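Local coordinates for protein exosome complex component Rrp42 (Pyrococcus abyssi, PDB 2PO1) that probably serves as a non-catalytic subunit of the archaeal RNA-degrading exosome and contributes to the structuring of the Rrp41 active site, at residues Y36-E42 / L54-T60; I161-L165 / I268-V272; T227-T231 / A261-R265. One frame throughout, in Å; residues are numbered along the deposited sequence.

Contact 1. Residues Y36-E42 / L54-T60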
loop_
_atom_site.group_PDB
_atom_site.type_symbol
_atom_site.label_atom_id
_atom_site.label_comp_id
_atom_site.label_asym_id
_atom_site.label_seq_id
_atom_site.Cartn_x
_atom_site.Cartn_y
_atom_site.Cartn_z
ATOM N N TYR C 36 -7.642 31.033 -24.919
ATOM C CA TYR C 36 -7.744 29.585 -24.743
ATOM C C TYR C 36 -7.689 28.946 -26.082
ATOM O O TYR C 36 -8.101 29.557 -27.057
ATOM C CB TYR C 36 -9.086 29.242 -24.084
ATOM C CG TYR C 36 -8.917 29.249 -22.614
ATOM C CD1 TYR C 36 -8.792 30.442 -21.931
ATOM C CD2 TYR C 36 -8.816 28.057 -21.906
ATOM C CE1 TYR C 36 -8.594 30.461 -20.569
ATOM C CE2 TYR C 36 -8.634 28.076 -20.562
ATOM C CZ TYR C 36 -8.505 29.262 -19.902
ATOM O OH TYR C 36 -8.272 29.295 -18.547
ATOM N N ARG C 37 -7.258 27.683 -26.097
ATOM C CA ARG C 37 -7.326 26.855 -27.287
ATOM C C ARG C 37 -8.791 26.604 -27.462
ATOM O O ARG C 37 -9.542 26.886 -26.540
ATOM C CB ARG C 37 -6.610 25.532 -27.024
ATOM C CG ARG C 37 -5.131 25.644 -26.952
ATOM C CD ARG C 37 -4.527 24.381 -26.327
ATOM N NE ARG C 37 -4.833 24.313 -24.917
ATOM C CZ ARG C 37 -4.440 23.307 -24.126
ATOM N NH1 ARG C 37 -3.798 22.266 -24.650
ATOM N NH2 ARG C 37 -4.707 23.332 -22.814
ATOM N N PRO C 38 -9.213 26.023 -28.611
ATOM C CA PRO C 38 -10.633 25.794 -28.701
ATOM C C PRO C 38 -11.142 24.908 -27.592
ATOM O O PRO C 38 -10.447 23.983 -27.177
ATOM C CB PRO C 38 -10.801 25.134 -30.083
ATOM C CG PRO C 38 -9.631 25.589 -30.873
ATOM C CD PRO C 38 -8.520 25.570 -29.831
ATOM N N ILE C 39 -12.319 25.253 -27.061
ATOM C CA ILE C 39 -12.877 24.544 -25.921
ATOM C C ILE C 39 -14.063 23.776 -26.418
ATOM O O ILE C 39 -14.874 24.298 -27.185
ATOM C CB ILE C 39 -13.307 25.494 -24.810
ATOM C CG1 ILE C 39 -12.066 26.132 -24.164
ATOM C CG2 ILE C 39 -13.990 24.697 -23.684
ATOM C CD1 ILE C 39 -12.379 27.410 -23.326
ATOM N N GLU C 40 -14.165 22.532 -25.996
ATOM C CA GLU C 40 -15.360 21.729 -26.237
ATOM C C GLU C 40 -15.837 21.251 -24.888
ATOM O O GLU C 40 -15.070 20.657 -24.174
ATOM C CB GLU C 40 -15.034 20.499 -27.093
ATOM C CG GLU C 40 -15.075 20.694 -28.592
ATOM C CD GLU C 40 -14.867 19.359 -29.376
ATOM O OE1 GLU C 40 -13.961 19.312 -30.251
ATOM O OE2 GLU C 40 -15.593 18.360 -29.109
ATOM N N ILE C 41 -17.084 21.540 -24.521
ATOM C CA ILE C 41 -17.649 21.028 -23.269
ATOM C C ILE C 41 -18.872 20.236 -23.682
ATOM O O ILE C 41 -19.711 20.715 -24.463
ATOM C CB ILE C 41 -18.042 22.156 -22.295
ATOM C CG1 ILE C 41 -16.816 23.005 -21.970
ATOM C CG2 ILE C 41 -18.618 21.556 -20.993
ATOM C CD1 ILE C 41 -17.157 24.266 -21.286
ATOM N N GLU C 42 -18.921 18.988 -23.265
ATOM C CA GLU C 42 -20.082 18.187 -23.528
ATOM C C GLU C 42 -20.436 17.462 -22.288
ATOM O O GLU C 42 -19.635 16.682 -21.762
ATOM C CB GLU C 42 -19.853 17.186 -24.641
ATOM C CG GLU C 42 -21.192 16.629 -25.159
ATOM C CD GLU C 42 -21.036 15.541 -26.186
ATOM O OE1 GLU C 42 -22.065 14.924 -26.528
ATOM O OE2 GLU C 42 -19.899 15.306 -26.656
ATOM N N LEU C 54 -17.413 15.952 -20.488
ATOM C CA LEU C 54 -16.177 15.762 -21.249
ATOM C C LEU C 54 -15.743 17.184 -21.633
ATOM O O LEU C 54 -16.532 17.903 -22.278
ATOM C CB LEU C 54 -16.457 14.934 -22.507
ATOM C CG LEU C 54 -15.211 14.695 -23.355
ATOM C CD1 LEU C 54 -14.169 13.841 -22.643
ATOM C CD2 LEU C 54 -15.602 14.003 -24.547
ATOM N N VAL C 55 -14.542 17.595 -21.201
ATOM C CA VAL C 55 -13.977 18.887 -21.587
ATOM C C VAL C 55 -12.716 18.711 -22.410
ATOM O O VAL C 55 -11.901 17.893 -22.085
ATOM C CB VAL C 55 -13.733 19.792 -20.376
ATOM C CG1 VAL C 55 -13.022 21.066 -20.767
ATOM C CG2 VAL C 55 -15.098 20.176 -19.782
ATOM N N LYS C 56 -12.616 19.444 -23.523
ATOM C CA LYS C 56 -11.413 19.478 -24.348
ATOM C C LYS C 56 -10.942 20.902 -24.383
ATOM O O LYS C 56 -11.731 21.779 -24.753
ATOM C CB LYS C 56 -11.729 18.990 -25.769
ATOM C CG LYS C 56 -12.359 17.599 -25.775
ATOM C CD LYS C 56 -12.466 17.025 -27.190
ATOM C CE LYS C 56 -13.516 15.926 -27.224
ATOM N NZ LYS C 56 -14.009 15.638 -28.630
ATOM N N LEU C 57 -9.692 21.118 -23.951
ATOM C CA LEU C 57 -8.987 22.376 -24.147
ATOM C C LEU C 57 -7.959 22.036 -25.219
ATOM O O LEU C 57 -6.972 21.373 -24.926
ATOM C CB LEU C 57 -8.274 22.783 -22.861
ATOM C CG LEU C 57 -8.935 23.830 -22.002
ATOM C CD1 LEU C 57 -10.494 23.706 -21.836
ATOM C CD2 LEU C 57 -8.219 24.031 -20.674
ATOM N N GLY C 58 -8.269 22.382 -26.473
ATOM C CA GLY C 58 -7.501 21.910 -27.610
ATOM C C GLY C 58 -7.568 20.409 -27.452
ATOM O O GLY C 58 -8.669 19.853 -27.342
ATOM N N SER C 59 -6.391 19.796 -27.345
ATOM C CA SER C 59 -6.280 18.365 -27.373
ATOM C C SER C 59 -6.254 17.795 -25.974
ATOM O O SER C 59 -6.255 16.600 -25.823
ATOM C CB SER C 59 -5.004 17.962 -28.101
ATOM O OG SER C 59 -5.158 18.089 -29.506
ATOM N N THR C 60 -6.168 18.640 -24.951
ATOM C CA THR C 60 -6.312 18.161 -23.592
ATOM C C THR C 60 -7.759 17.713 -23.422
ATOM O O THR C 60 -8.693 18.448 -23.724
ATOM C CB THR C 60 -6.016 19.282 -22.553
ATOM O OG1 THR C 60 -4.605 19.460 -22.446
ATOM C CG2 THR C 60 -6.563 18.912 -21.197
HETATM O O HOH W 1 -3.862 21.077 -27.293
HETATM O O HOH W 2 -10.814 21.592 -28.193
#
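The guanidinium of R37 lies flat against the turn that begins at L57: one face is covered by L57 O, which sits 3.2 Å above the plane and over its centre, where no N-H points at it. CB of L57 lies 3.6 Å from R37 NH2. A bend in the arginine chain (chi3 -71°) folds the head over the L57 carbonyl. Its nitrogens are turned to other partners, D211 in a salt bridge and the backbone oxygens of D149 and G150, while water 1 joins R37 NH1 to S59 N. The ring of Y36 presents an edge to L57, with CE2 4.1 Å from CD2, and its hydroxyl is hydrogen-bonded to D154.

Beyond these residues the backbones run antiparallel as the hairpin of strands 39-43 and 51-57, at one margin of the mixed sheet in the N-terminal part of the RNase PH fold. E40 and K56 form a hydrogen-bonded pair, E40 N to K56 O and K56 N to E40 O both 2.8 Å, and E42 with L54 repeats the pattern. I41 and V55 form the non-hydrogen-bonded pair between them, and I39 and L57 the one on the other side of E40-K56. I39 CG1 packs on L57 CD1 at 3.7 Å, side by side, on the sheet face that helices 152-166 and 247-275 cover. On the other face the extended chains of E40 and K56 lean across each other into a salt bridge of 3.2 Å between OE2 and NZ, the amine approaching from above the carboxylate plane. The type II' turn from L57 to T60 carries the chain into the next strand, and G58 N donates almost straight to P38 O (2.8 Å, 171°), an oxygen that also accepts from water 2.

Contact 2. Residues I161-L165 / I268-V272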
loop_
_atom_site.group_PDB
_atom_site.type_symbol
_atom_site.label_atom_id
_atom_site.label_comp_id
_atom_site.label_asym_id
_atom_site.label_seq_id
_atom_site.Cartn_x
_atom_site.Cartn_y
_atom_site.Cartn_z
ATOM N N ILE C 161 -17.117 21.459 -12.678
ATOM C CA ILE C 161 -18.282 22.243 -12.412
ATOM C C ILE C 161 -19.357 21.966 -13.469
ATOM O O ILE C 161 -20.569 22.023 -13.174
ATOM C CB ILE C 161 -17.976 23.770 -12.258
ATOM C CG1 ILE C 161 -19.202 24.487 -11.662
ATOM C CG2 ILE C 161 -17.536 24.358 -13.542
ATOM C CD1 ILE C 161 -19.364 24.087 -10.137
ATOM N N ALA C 162 -18.937 21.674 -14.688
ATOM C CA ALA C 162 -19.947 21.385 -15.709
ATOM C C ALA C 162 -20.624 20.064 -15.366
ATOM O O ALA C 162 -21.816 19.895 -15.589
ATOM C CB ALA C 162 -19.322 21.361 -17.132
ATOM N N ALA C 163 -19.882 19.109 -14.809
ATOM C CA ALA C 163 -20.474 17.804 -14.506
ATOM C C ALA C 163 -21.462 17.989 -13.327
ATOM O O ALA C 163 -22.579 17.466 -13.328
ATOM C CB ALA C 163 -19.384 16.803 -14.177
ATOM N N LEU C 164 -21.085 18.814 -12.347
ATOM C CA LEU C 164 -21.958 19.093 -11.174
ATOM C C LEU C 164 -23.248 19.796 -11.599
ATOM O O LEU C 164 -24.363 19.500 -11.101
ATOM C CB LEU C 164 -21.156 19.946 -10.191
ATOM C CG LEU C 164 -20.139 19.161 -9.399
ATOM C CD1 LEU C 164 -19.306 20.173 -8.697
ATOM C CD2 LEU C 164 -20.891 18.333 -8.355
ATOM N N LEU C 165 -23.113 20.722 -12.538
ATOM C CA LEU C 165 -24.280 21.387 -13.105
ATOM C C LEU C 165 -25.124 20.405 -13.874
ATOM O O LEU C 165 -26.303 20.531 -13.895
ATOM C CB LEU C 165 -23.894 22.524 -14.033
ATOM C CG LEU C 165 -23.312 23.724 -13.278
ATOM C CD1 LEU C 165 -22.517 24.566 -14.268
ATOM C CD2 LEU C 165 -24.419 24.503 -12.550
ATOM N N ILE C 268 -19.786 26.685 -20.473
ATOM C CA ILE C 268 -20.337 25.755 -19.523
ATOM C C ILE C 268 -21.854 25.811 -19.442
ATOM O O ILE C 268 -22.487 24.781 -19.536
ATOM C CB ILE C 268 -19.751 25.942 -18.104
ATOM C CG1 ILE C 268 -18.229 25.665 -18.107
ATOM C CG2 ILE C 268 -20.503 25.052 -17.123
ATOM C CD1 ILE C 268 -17.517 26.145 -16.769
ATOM N N LEU C 269 -22.442 26.996 -19.281
ATOM C CA LEU C 269 -23.881 27.057 -19.095
ATOM C C LEU C 269 -24.560 26.535 -20.372
ATOM O O LEU C 269 -25.556 25.832 -20.301
ATOM C CB LEU C 269 -24.348 28.492 -18.806
ATOM C CG LEU C 269 -24.621 28.931 -17.364
ATOM C CD1 LEU C 269 -24.720 27.728 -16.445
ATOM C CD2 LEU C 269 -23.566 29.910 -16.902
ATOM N N GLU C 270 -23.969 26.873 -21.525
ATOM C CA GLU C 270 -24.469 26.504 -22.859
ATOM C C GLU C 270 -24.459 24.966 -22.994
ATOM O O GLU C 270 -25.438 24.347 -23.375
ATOM C CB GLU C 270 -23.540 27.160 -23.879
ATOM C CG GLU C 270 -23.901 27.019 -25.350
ATOM C CD GLU C 270 -23.207 28.081 -26.260
ATOM O OE1 GLU C 270 -23.717 28.298 -27.380
ATOM O OE2 GLU C 270 -22.165 28.704 -25.865
ATOM N N ALA C 271 -23.350 24.355 -22.645
ATOM C CA ALA C 271 -23.219 22.881 -22.699
ATOM C C ALA C 271 -24.219 22.261 -21.771
ATOM O O ALA C 271 -24.864 21.275 -22.109
ATOM C CB ALA C 271 -21.834 22.455 -22.294
ATOM N N VAL C 272 -24.324 22.839 -20.586
ATOM C CA VAL C 272 -25.209 22.304 -19.546
ATOM C C VAL C 272 -26.642 22.360 -20.068
ATOM O O VAL C 272 -27.353 21.367 -20.054
ATOM C CB VAL C 272 -25.065 23.077 -18.263
ATOM C CG1 VAL C 272 -26.272 22.819 -17.335
ATOM C CG2 VAL C 272 -23.724 22.682 -17.569
#
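With CG1 of I268 turned beside its own backbone N (chi1 -63°), CG2 projects toward helix 152-166 and meets L165 CD1 at 3.5 Å and A162 CB at 3.9 Å. The longer branch of I268 runs on to CD1, 3.7 Å from I161 CG2. V272, one turn further on, has CG1 anti to its backbone N (chi1 162°), leaving CG2 beside that N to press on L165 CB at 3.5 Å and approach A162 O. L165 is thus touched at both ends of its side chain, at CD1 by I268 and at CB by V272, crossing both at about a right angle.

The two segments belong to helices 152-166 and 247-275, which cover the mixed sheet in the N-terminal part of the RNase PH fold. The axes of segments 161-165 and 268-272 are 9.6 Å apart at the closest and cross at -37°. No hydrogen bond spans the interface, and the side chains that meet are all apolar. Beneath it, I41 of strand 39-43 touches A162 and I268, closing the groove from the sheet side. L269 brings CD1 to 4.4 Å from L165 CD1; V192 packs on L165 and I195 on L269, both from the loop before strand 197-204.

Contact 3. Residues T227-T231 / A261-R265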
loop_
_atom_site.group_PDB
_atom_site.type_symbol
_atom_site.label_atom_id
_atom_site.label_comp_id
_atom_site.label_asym_id
_atom_site.label_seq_id
_atom_site.Cartn_x
_atom_site.Cartn_y
_atom_site.Cartn_z
ATOM N N THR C 227 -9.037 30.845 -9.559
ATOM C CA THR C 227 -10.365 30.345 -9.727
ATOM C C THR C 227 -11.373 31.329 -9.189
ATOM O O THR C 227 -11.279 31.749 -8.036
ATOM C CB THR C 227 -10.524 29.025 -8.933
ATOM O OG1 THR C 227 -9.542 28.117 -9.385
ATOM C CG2 THR C 227 -11.923 28.442 -9.116
ATOM N N THR C 228 -12.326 31.717 -10.024
ATOM C CA THR C 228 -13.233 32.771 -9.685
ATOM C C THR C 228 -14.640 32.339 -10.052
ATOM O O THR C 228 -14.810 31.524 -10.963
ATOM C CB THR C 228 -12.888 34.083 -10.417
ATOM O OG1 THR C 228 -12.999 33.868 -11.817
ATOM C CG2 THR C 228 -11.475 34.495 -10.096
ATOM N N ASP C 229 -15.640 32.903 -9.364
ATOM C CA ASP C 229 -17.050 32.644 -9.723
ATOM C C ASP C 229 -17.729 33.865 -10.327
ATOM O O ASP C 229 -17.089 34.917 -10.452
ATOM C CB ASP C 229 -17.867 32.101 -8.535
ATOM C CG ASP C 229 -17.928 33.057 -7.377
ATOM O OD1 ASP C 229 -18.037 32.540 -6.244
ATOM O OD2 ASP C 229 -17.889 34.311 -7.552
ATOM N N GLU C 230 -19.018 33.716 -10.658
ATOM C CA GLU C 230 -19.854 34.757 -11.297
ATOM C C GLU C 230 -19.949 35.987 -10.436
ATOM O O GLU C 230 -20.470 36.997 -10.880
ATOM C CB GLU C 230 -21.334 34.350 -11.320
ATOM C CG GLU C 230 -21.715 33.060 -11.891
ATOM C CD GLU C 230 -21.611 31.939 -10.874
ATOM O OE1 GLU C 230 -20.493 31.546 -10.590
ATOM O OE2 GLU C 230 -22.632 31.449 -10.391
ATOM N N THR C 231 -19.587 35.870 -9.165
ATOM C CA THR C 231 -19.941 36.897 -8.188
ATOM C C THR C 231 -18.744 37.808 -7.946
ATOM O O THR C 231 -18.782 38.638 -7.052
ATOM C CB THR C 231 -20.478 36.300 -6.842
ATOM O OG1 THR C 231 -19.408 35.707 -6.081
ATOM C CG2 THR C 231 -21.551 35.201 -7.094
ATOM N N ALA C 261 -12.693 33.551 -17.140
ATOM C CA ALA C 261 -13.629 32.628 -16.422
ATOM C C ALA C 261 -15.043 32.928 -16.917
ATOM O O ALA C 261 -15.862 32.037 -17.138
ATOM C CB ALA C 261 -13.537 32.815 -14.955
ATOM N N GLU C 262 -15.335 34.195 -17.122
ATOM C CA GLU C 262 -16.671 34.542 -17.535
ATOM C C GLU C 262 -16.947 34.038 -18.925
ATOM O O GLU C 262 -18.063 33.627 -19.192
ATOM C CB GLU C 262 -16.959 36.033 -17.400
ATOM C CG GLU C 262 -18.486 36.428 -17.564
ATOM C CD GLU C 262 -19.511 35.408 -16.926
ATOM O OE1 GLU C 262 -20.460 34.968 -17.650
ATOM O OE2 GLU C 262 -19.360 35.043 -15.717
ATOM N N GLU C 263 -15.964 34.135 -19.829
ATOM C CA GLU C 263 -16.127 33.651 -21.199
ATOM C C GLU C 263 -16.336 32.118 -21.151
ATOM O O GLU C 263 -17.106 31.558 -21.917
ATOM C CB GLU C 263 -14.862 33.982 -21.995
ATOM C CG GLU C 263 -14.631 35.500 -22.233
ATOM C CD GLU C 263 -13.330 35.756 -22.996
ATOM O OE1 GLU C 263 -12.494 34.866 -23.017
ATOM O OE2 GLU C 263 -13.133 36.848 -23.543
ATOM N N ILE C 264 -15.650 31.461 -20.220
ATOM C CA ILE C 264 -15.768 30.018 -20.055
ATOM C C ILE C 264 -17.102 29.622 -19.410
ATOM O O ILE C 264 -17.747 28.637 -19.845
ATOM C CB ILE C 264 -14.570 29.485 -19.275
ATOM C CG1 ILE C 264 -13.303 29.767 -20.119
ATOM C CG2 ILE C 264 -14.789 28.035 -18.921
ATOM C CD1 ILE C 264 -12.213 28.924 -19.855
ATOM N N ARG C 265 -17.526 30.379 -18.395
ATOM C CA ARG C 265 -18.836 30.106 -17.750
ATOM C C ARG C 265 -19.959 30.086 -18.774
ATOM O O ARG C 265 -20.822 29.187 -18.762
ATOM C CB ARG C 265 -19.119 31.159 -16.700
ATOM C CG ARG C 265 -20.188 30.851 -15.663
ATOM C CD ARG C 265 -19.484 31.072 -14.291
ATOM N NE ARG C 265 -18.843 32.377 -14.333
ATOM C CZ ARG C 265 -17.669 32.698 -13.803
ATOM N NH1 ARG C 265 -16.907 31.849 -13.111
ATOM N NH2 ARG C 265 -17.255 33.920 -14.002
HETATM O O HOH W 3 -15.222 34.277 -12.668
#
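Where strand 222-228, in the C-terminal part of the RNase PH fold, runs out into a loop, an Asx turn at D229 shapes the backbone against which R265 of helix 247-275 lies. D229 OD2 receives both the backbone N and the hydroxyl of T231 from one face of its carboxylate. The adjoining peptide covers the guanidinium of R265: E230 N sits 3.6 Å above its centre, with D229 C offset toward the rim, and A261 O lies over the opposite face. In the guanidinium plane, NE and NH2 both donate to one oxygen, E262 OE2, at 3.0 and 2.9 Å, a salt bridge within the helix that probably helps fix the group's rotation. NH1 makes a weak bond to T228 O (3.0 Å) and a further hydrogen bond to the backbone oxygen of I195. Bends at chi2 and chi3 (126° and 50°) carry the head back along its own helix to E262. The aliphatic part of E230 passes obliquely over the arginine, CG 3.8 Å from R265 CD, while its OE1 accepts from I195 N. Nearer the strand, OG1 of T228 packs against the methyl CB of A261 at 3.4 Å.

How the contacts relate
From the N terminus, contact 1 comes first and closes the short 11-residue loop of the hairpin 39-57. Contact 2 opens only later, at helix 152-166, and closes about a hundred residues on, in helix 247-275. Within that span falls contact 3, which returns from the end of strand 222-228 to an earlier part of the same helix, so contacts 2 and 3 are nested while contact 1 precedes both in series. Helix 247-275 is the shared element: residues 261-265 meet the end of strand 222-228, and residues 268-272 meet helix 152-166. It also rests on segment 36-42, through I264 against Y36 and I39 and through I268 and A271 against I41.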